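Local coordinates for putative ABC transporter, periplasmic binding protein, amino acid (Neisseria gonorrhoeae, PDB 2YLN) that probably serves as the periplasmic solute receptor of an ABC transporter, closing around L-cystine and delivering it for uptake into the cell, at residues Leu192-Thr197 with Gln201-Ala206; Thr197-Glu200 with Ala206-Asn209. The protein carries 1 engineered substitution. All coordinates share one frame; numbering follows the deposited sequence. Where two conformers were deposited one is given.

Interaction 1. Residues Leu192-Thr197 with Gln201-Ala206. With CYS (cysteine), chain C.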
ATOM      1  N   LEU A 192      -0.977  -8.111   6.655  1.00  6.51           N
ATOM      2  CA  LEU A 192      -2.178  -8.789   6.344  1.00  5.84           C
ATOM      3  C   LEU A 192      -2.076 -10.282   6.574  1.00  5.38           C
ATOM      4  O   LEU A 192      -2.963 -10.887   7.186  1.00  5.90           O
ATOM      5  CB  LEU A 192      -2.564  -8.531   4.878  1.00  6.69           C
ATOM      6  CG  LEU A 192      -3.790  -9.287   4.392  1.00  6.86           C
ATOM      7  CD1 LEU A 192      -5.052  -9.034   5.255  1.00  7.33           C
ATOM      8  CD2 LEU A 192      -4.073  -9.017   2.911  1.00  8.04           C
ATOM      9  N   ALA A 193      -1.027 -10.935   6.107  1.00  6.43           N
ATOM     10  CA  ALA A 193      -0.915 -12.380   6.273  1.00  7.56           C
ATOM     11  C   ALA A 193      -0.983 -12.759   7.738  1.00  6.24           C
ATOM     12  O   ALA A 193      -1.705 -13.712   8.106  1.00  7.40           O
ATOM     13  CB  ALA A 193       0.336 -12.925   5.611  1.00  9.29           C
ATOM     14  N   GLN A 194      -0.292 -12.032   8.592  0.60  6.02           N
ATOM     15  CA  GLN A 194      -0.338 -12.393  10.020  0.60  6.52           C
ATOM     16  C   GLN A 194      -1.703 -12.108  10.656  0.60  6.54           C
ATOM     17  O   GLN A 194      -2.217 -12.849  11.474  0.60  7.70           O
ATOM     18  CB  GLN A 194       0.788 -11.739  10.743  0.60  7.47           C
ATOM     19  CG  GLN A 194       0.872 -12.170  12.247  0.60  7.59           C
ATOM     20  CD  GLN A 194       1.393 -13.609  12.521  0.60 10.59           C
ATOM     21  OE1 GLN A 194       1.432 -14.114  13.684  0.60 15.77           O
ATOM     22  NE2 GLN A 194       1.785 -14.276  11.474  0.60 11.96           N
ATOM     23  N   SER A 195      -2.355 -11.022  10.202  0.50  6.10           N
ATOM     24  CA  SER A 195      -3.690 -10.736  10.711  0.50  5.47           C
ATOM     25  C   SER A 195      -4.673 -11.865  10.365  0.50  5.46           C
ATOM     26  O   SER A 195      -5.512 -12.249  11.175  0.50  6.34           O
ATOM     27  CB  SER A 195      -4.231  -9.362  10.190  0.50  5.99           C
ATOM     28  OG  SER A 195      -4.576  -9.381   8.764  0.50  4.18           O
ATOM     29  N   LEU A 196      -4.535 -12.425   9.158  1.00  5.87           N
ATOM     30  CA  LEU A 196      -5.395 -13.527   8.727  1.00  7.19           C
ATOM     31  C   LEU A 196      -5.047 -14.796   9.515  1.00  7.06           C
ATOM     32  O   LEU A 196      -5.955 -15.538   9.893  1.00  8.46           O
ATOM     33  CB  LEU A 196      -5.356 -13.714   7.229  1.00  7.17           C
ATOM     34  CG  LEU A 196      -5.877 -12.490   6.461  1.00  7.22           C
ATOM     35  CD1 LEU A 196      -5.718 -12.707   4.982  1.00 11.46           C
ATOM     36  CD2 LEU A 196      -7.338 -12.191   6.787  1.00 10.94           C
ATOM     37  N   THR A 197      -3.784 -15.072   9.785  1.00  7.22           N
ATOM     38  CA  THR A 197      -3.415 -16.165  10.672  1.00  7.73           C
ATOM     39  C   THR A 197      -4.160 -16.061  11.995  1.00  8.13           C
ATOM     40  O   THR A 197      -4.731 -17.040  12.498  1.00  8.52           O
ATOM     41  CB  THR A 197      -1.920 -16.208  10.899  1.00  8.87           C
ATOM     42  OG1 THR A 197      -1.338 -16.544   9.640  1.00  9.96           O
ATOM     43  CG2 THR A 197      -1.543 -17.259  11.975  1.00 10.24           C
ATOM     44  N   GLN A 201      -6.936 -18.763  13.424  1.00  9.39           N
ATOM     45  CA  GLN A 201      -6.651 -19.442  14.667  1.00  9.07           C
ATOM     46  C   GLN A 201      -7.571 -19.026  15.820  1.00 10.49           C
ATOM     47  O   GLN A 201      -7.390 -19.496  16.920  1.00 11.50           O
ATOM     48  CB  GLN A 201      -5.159 -19.233  15.006  1.00  9.94           C
ATOM     49  CG  GLN A 201      -4.251 -19.931  14.081  1.00  8.96           C
ATOM     50  CD  GLN A 201      -2.787 -19.683  14.327  1.00  8.66           C
ATOM     51  OE1 GLN A 201      -2.451 -18.721  15.010  1.00  9.51           O
ATOM     52  NE2 GLN A 201      -1.905 -20.586  13.791  1.00  8.92           N
ATOM     53  N   LYS A 202      -8.511 -18.146  15.532  1.00 10.22           N
ATOM     54  CA  LYS A 202      -9.468 -17.614  16.524  1.00 11.85           C
ATOM     55  C   LYS A 202      -8.737 -16.883  17.661  1.00 11.48           C
ATOM     56  O   LYS A 202      -9.236 -16.745  18.771  1.00 17.24           O
ATOM     57  CB  LYS A 202     -10.470 -18.713  16.973  1.00 13.11           C
ATOM     58  CG  LYS A 202     -11.223 -19.352  15.765  1.00 16.58           C
ATOM     59  CD  LYS A 202     -12.215 -20.458  16.214  1.00 23.33           C
ATOM     60  CE  LYS A 202     -12.959 -21.069  15.042  1.00 28.20           C
ATOM     61  NZ  LYS A 202     -14.000 -22.088  15.485  1.00 34.43           N
ATOM     62  N   ARG A 203      -7.616 -16.247  17.323  1.00 10.77           N
ATOM     63  CA  ARG A 203      -6.848 -15.378  18.203  1.00 11.59           C
ATOM     64  C   ARG A 203      -7.187 -13.906  18.003  1.00 11.32           C
ATOM     65  O   ARG A 203      -6.755 -13.063  18.786  1.00 13.34           O
ATOM     66  CB  ARG A 203      -5.339 -15.636  18.064  1.00 11.64           C
ATOM     67  CG  ARG A 203      -4.949 -17.107  18.437  1.00 14.10           C
ATOM     68  CD  ARG A 203      -3.497 -17.264  18.616  1.00 18.33           C
ATOM     69  NE  ARG A 203      -2.804 -17.151  17.432  1.00 18.15           N
ATOM     70  CZ  ARG A 203      -1.628 -16.504  17.298  1.00 20.98           C
ATOM     71  NH1 ARG A 203      -1.185 -15.613  18.150  1.00 25.97           N
ATOM     72  NH2 ARG A 203      -1.008 -16.584  16.161  1.00 17.30           N
ATOM     73  N   ALA A 204      -7.831 -13.561  16.923  1.00  9.34           N
ATOM     74  CA  ALA A 204      -8.472 -12.280  16.705  1.00  9.01           C
ATOM     75  C   ALA A 204      -9.749 -12.505  15.942  1.00  8.78           C
ATOM     76  O   ALA A 204      -9.923 -13.612  15.380  1.00  9.78           O
ATOM     77  CB  ALA A 204      -7.568 -11.355  15.930  1.00  8.92           C
ATOM     78  N   ASP A 205     -10.642 -11.546  15.838  0.70  8.78           N
ATOM     79  CA  ASP A 205     -11.932 -11.830  15.176  0.70  8.90           C
ATOM     80  C   ASP A 205     -12.120 -11.099  13.852  0.70  7.37           C
ATOM     81  O   ASP A 205     -12.990 -11.487  13.086  0.70  7.98           O
ATOM     82  CB  ASP A 205     -13.089 -11.473  16.121  0.70 10.66           C
ATOM     83  CG  ASP A 205     -13.160 -12.371  17.334  0.70 13.62           C
ATOM     84  OD1 ASP A 205     -12.760 -13.543  17.197  0.70 18.44           O
ATOM     85  OD2 ASP A 205     -13.691 -11.930  18.356  0.70 19.87           O
ATOM     86  N   ALA A 206     -11.339 -10.038  13.600  1.00  7.21           N
ATOM     87  CA  ALA A 206     -11.557  -9.237  12.411  1.00  6.90           C
ATOM     88  C   ALA A 206     -10.300  -8.558  11.989  1.00  6.08           C
ATOM     89  O   ALA A 206      -9.385  -8.366  12.755  1.00  6.42           O
ATOM     90  CB  ALA A 206     -12.658  -8.210  12.636  1.00  8.52           C
TER
HETATM   91  N   CYS C 600       0.718  -4.389   4.391  0.80  4.38           N
HETATM   92  CA  CYS C 600       0.491  -3.762   5.716  0.80  3.93           C
HETATM   93  C   CYS C 600      -0.813  -4.342   6.291  0.80  5.08           C
HETATM   94  O   CYS C 600      -1.406  -5.221   5.613  0.80  4.72           O
HETATM   95  CB  CYS C 600       0.373  -2.269   5.571  0.80  4.87           C
HETATM   96  SG  CYS C 600      -1.106  -1.804   4.569  0.80  5.50           S
HETATM   97  OXT CYS C 600      -1.149  -3.897   7.371  0.80  7.44           O

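Interaction 2. Residues Thr197-Glu200 with Ala206-Asn209. With CYS (cysteine), chain C.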
ATOM      1  N   THR A 197      -3.784 -15.072   9.785  1.00  7.22           N
ATOM      2  CA  THR A 197      -3.415 -16.165  10.672  1.00  7.73           C
ATOM      3  C   THR A 197      -4.160 -16.061  11.995  1.00  8.13           C
ATOM      4  O   THR A 197      -4.731 -17.040  12.498  1.00  8.52           O
ATOM      5  CB  THR A 197      -1.920 -16.208  10.899  1.00  8.87           C
ATOM      6  OG1 THR A 197      -1.338 -16.544   9.640  1.00  9.96           O
ATOM      7  CG2 THR A 197      -1.543 -17.259  11.975  1.00 10.24           C
ATOM      8  N   LEU A 198      -4.140 -14.884  12.591  0.50  7.98           N
ATOM      9  CA  LEU A 198      -4.797 -14.742  13.884  0.50  8.35           C
ATOM     10  C   LEU A 198      -6.270 -15.071  13.762  0.50  8.30           C
ATOM     11  O   LEU A 198      -6.817 -15.849  14.556  0.50  9.33           O
ATOM     12  CB  LEU A 198      -4.608 -13.354  14.479  0.50  9.62           C
ATOM     13  CG  LEU A 198      -3.213 -12.972  14.966  0.50 11.57           C
ATOM     14  CD1 LEU A 198      -2.586 -14.066  15.784  0.50 11.77           C
ATOM     15  CD2 LEU A 198      -2.273 -12.606  13.871  0.50 16.82           C
ATOM     16  N   ILE A 199      -6.943 -14.562  12.730  1.00  7.90           N
ATOM     17  CA  ILE A 199      -8.379 -14.858  12.602  1.00  8.16           C
ATOM     18  C   ILE A 199      -8.646 -16.306  12.352  1.00  8.58           C
ATOM     19  O   ILE A 199      -9.527 -16.904  12.961  1.00  9.18           O
ATOM     20  CB  ILE A 199      -8.980 -13.958  11.491  1.00  8.36           C
ATOM     21  CG1 ILE A 199      -8.805 -12.477  11.832  1.00  8.41           C
ATOM     22  CG2 ILE A 199     -10.464 -14.313  11.294  1.00 11.15           C
ATOM     23  CD1 ILE A 199      -9.161 -11.544  10.647  1.00 11.31           C
ATOM     24  N   GLU A 200      -7.821 -16.926  11.518  1.00  8.56           N
ATOM     25  CA  GLU A 200      -7.923 -18.345  11.282  1.00  9.38           C
ATOM     26  C   GLU A 200      -7.803 -19.175  12.528  1.00  9.20           C
ATOM     27  O   GLU A 200      -8.465 -20.240  12.677  1.00 12.55           O
ATOM     28  CB  GLU A 200      -6.885 -18.823  10.236  1.00  9.35           C
ATOM     29  CG  GLU A 200      -7.080 -18.249   8.871  1.00  9.67           C
ATOM     30  CD  GLU A 200      -5.881 -18.020   8.029  1.00 12.07           C
ATOM     31  OE1 GLU A 200      -4.775 -18.443   8.376  1.00 13.23           O
ATOM     32  OE2 GLU A 200      -6.121 -17.424   6.910  1.00 13.08           O
ATOM     33  N   ALA A 206     -11.339 -10.038  13.600  1.00  7.21           N
ATOM     34  CA  ALA A 206     -11.557  -9.237  12.411  1.00  6.90           C
ATOM     35  C   ALA A 206     -10.300  -8.558  11.989  1.00  6.08           C
ATOM     36  O   ALA A 206      -9.385  -8.366  12.755  1.00  6.42           O
ATOM     37  CB  ALA A 206     -12.658  -8.210  12.636  1.00  8.52           C
ATOM     38  N   THR A 207     -10.310  -8.092  10.729  1.00  5.52           N
ATOM     39  CA  THR A 207      -9.302  -7.195  10.228  1.00  5.46           C
ATOM     40  C   THR A 207      -9.847  -6.398   9.054  1.00  4.69           C
ATOM     41  O   THR A 207     -10.582  -6.929   8.240  1.00  5.37           O
ATOM     42  CB  THR A 207      -7.984  -7.899   9.846  1.00  5.71           C
ATOM     43  OG1 THR A 207      -6.963  -6.921   9.654  1.00  6.13           O
ATOM     44  CG2 THR A 207      -8.102  -8.728   8.569  1.00  6.49           C
ATOM     45  N   LEU A 208      -9.396  -5.162   8.939  1.00  5.10           N
ATOM     46  CA  LEU A 208      -9.593  -4.327   7.760  1.00  4.56           C
ATOM     47  C   LEU A 208      -8.365  -4.385   6.896  1.00  4.87           C
ATOM     48  O   LEU A 208      -7.230  -4.293   7.392  1.00  4.97           O
ATOM     49  CB  LEU A 208      -9.808  -2.874   8.190  1.00  5.36           C
ATOM     50  CG  LEU A 208     -11.135  -2.543   8.861  1.00  6.35           C
ATOM     51  CD1 LEU A 208     -11.006  -1.205   9.562  1.00  9.60           C
ATOM     52  CD2 LEU A 208     -12.244  -2.507   7.773  1.00  8.97           C
ATOM     53  N   ASN A 209      -8.512  -4.542   5.571  1.00  4.27           N
ATOM     54  CA  ASN A 209      -7.377  -4.410   4.695  1.00  4.17           C
ATOM     55  C   ASN A 209      -7.907  -4.141   3.291  1.00  4.54           C
ATOM     56  O   ASN A 209      -9.078  -3.866   3.086  1.00  5.81           O
ATOM     57  CB  ASN A 209      -6.457  -5.612   4.799  1.00  4.50           C
ATOM     58  CG  ASN A 209      -5.007  -5.282   4.528  1.00  4.47           C
ATOM     59  OD1 ASN A 209      -4.596  -4.984   3.385  1.00  5.11           O
ATOM     60  ND2 ASN A 209      -4.193  -5.314   5.584  1.00  5.37           N
TER
HETATM   61  N   CYS C 600       0.718  -4.389   4.391  0.80  4.38           N
HETATM   62  CA  CYS C 600       0.491  -3.762   5.716  0.80  3.93           C
HETATM   63  C   CYS C 600      -0.813  -4.342   6.291  0.80  5.08           C
HETATM   64  O   CYS C 600      -1.406  -5.221   5.613  0.80  4.72           O
HETATM   65  CB  CYS C 600       0.373  -2.269   5.571  0.80  4.87           C
HETATM   66  SG  CYS C 600      -1.106  -1.804   4.569  0.80  5.50           S
HETATM   67  OXT CYS C 600      -1.149  -3.897   7.371  0.80  7.44           O

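Interaction 1. Residues Leu192-Thr197 with Gln201-Ala206
Thr-197 and Gln-201 run side by side, pointing the same way, with the threonine methyl resting against the glutamine amide: CG2 of Thr-197 lies 3.5 Å from OE1 of Gln-201. The methyl gets there because it stands trans to the threonine's own nitrogen, on the carbonyl side, where the following turn passes. Gln-201 meets it with CG turned beside the backbone N (chi1 -68°) and the chain beyond fully extended, which brings its CG to 3.3 Å from Thr-197 O. The same carbonyl accepts the helical bond from Gln-201 N at 2.9 Å, bent to 147° at the hydrogen. This is the last turn of helix 192-200, and it ends in a Schellman motif: Lys-202 takes a positive phi of 60° and two bonds run back into the turn, while its exposed, extended side chain runs past His-151 of strand 142-151. Just beyond, Arg-203 turns back beside Gln-201. Its NE and NH2 grip Gln-201 OE1 side-on, at 2.9 and 2.8 Å, with the oxygen lying in the guanidinium plane; this double grip fixes the amide's rotation, placing its oxygen toward the arginine. Glutamine suits the position, since one carbonyl oxygen can serve both donors without a full charge, and arginine offers two N-H groups along one edge. In the first turn, Leu-192 O, which already accepts the helical bond from Leu-196 N, takes a second donor in Ser-195 OG, at 2.7 Å in the serine conformer described. Leu-192 begins the helix, and its N comes within 3.1 Å of O of the bound cysteine, where the helix N terminus would be expected to favour negative charge.

Interaction 2. Residues Thr197-Glu200 with Ala206-Asn209
Ile-199 sets its CD1 methyl almost squarely over one face of the flat peptide group joining Ala-206 to Thr-207, 3.5 Å from Ala-206 C and nearly as close to Thr-207 N. The edges of the strand's peptides are used differently, by main-chain hydrogen bonds: Ala-206 pairs with Lys-166 and Ala-168, and Thr-207 with Val-149. A methyl therefore suits the face, where it can press on the peptide without competing for its polar atoms. The second flat group, the Asn-209 carboxamide, takes no part in the Ile-199 packing and spends both ends on polar partners. Its ND2 donates to O of the bound cysteine at 2.8 Å, close to straight at 160°, and its OD1 bonds with Tyr-67 OH, which together hold the amide's orientation. Asparagine fits because it offers a donor to the ligand carboxylate and an oxygen to the tyrosine at once.

The reach of Ile-199 follows from its torsions. CG1 lies beside the backbone N and CD1 continues in an extended line (chi2 170°), so the longer branch is thrust across to the strand. There CD1 also touches Thr-207 CG2 at 3.7 Å. Thr-207 divides its two branches: the methyl stands in the crowded position between N and carbonyl carbon, facing the isoleucine, while OG1 turns off to bond with Ala-168 O, leaving an apolar surface for the helix. Ala-206 directs its small CB away from the helix, onto Leu-148. This is helix-on-sheet packing in a type 2 periplasmic binding fold: helix 192-200 lies on strand 206-210, which runs antiparallel to strand 142-151, while Ile-199 also reaches His-151 and, on strand 226-231, Val-226.

Followed from the N terminus, both contacts start on helix 192-200 and return to it from the chain that follows. Interaction 1 closes first at the helix end, where Thr-197 meets Gln-201. Interaction 2 starts later on the helix and reaches further, from Ile-199 across the 201-205 turn to Ala-206 and Thr-207. Their spans overlap rather than nest, with Thr-197 and Ala-206 shared. A probable bond from Arg-203 N to Leu-198 O stitches them together, and Ala-204 packs on Leu-198. Toward the ligand, Leu-192 touches Asn-209, so the helix start and the strand, joined through these turns, meet the same bound cysteine.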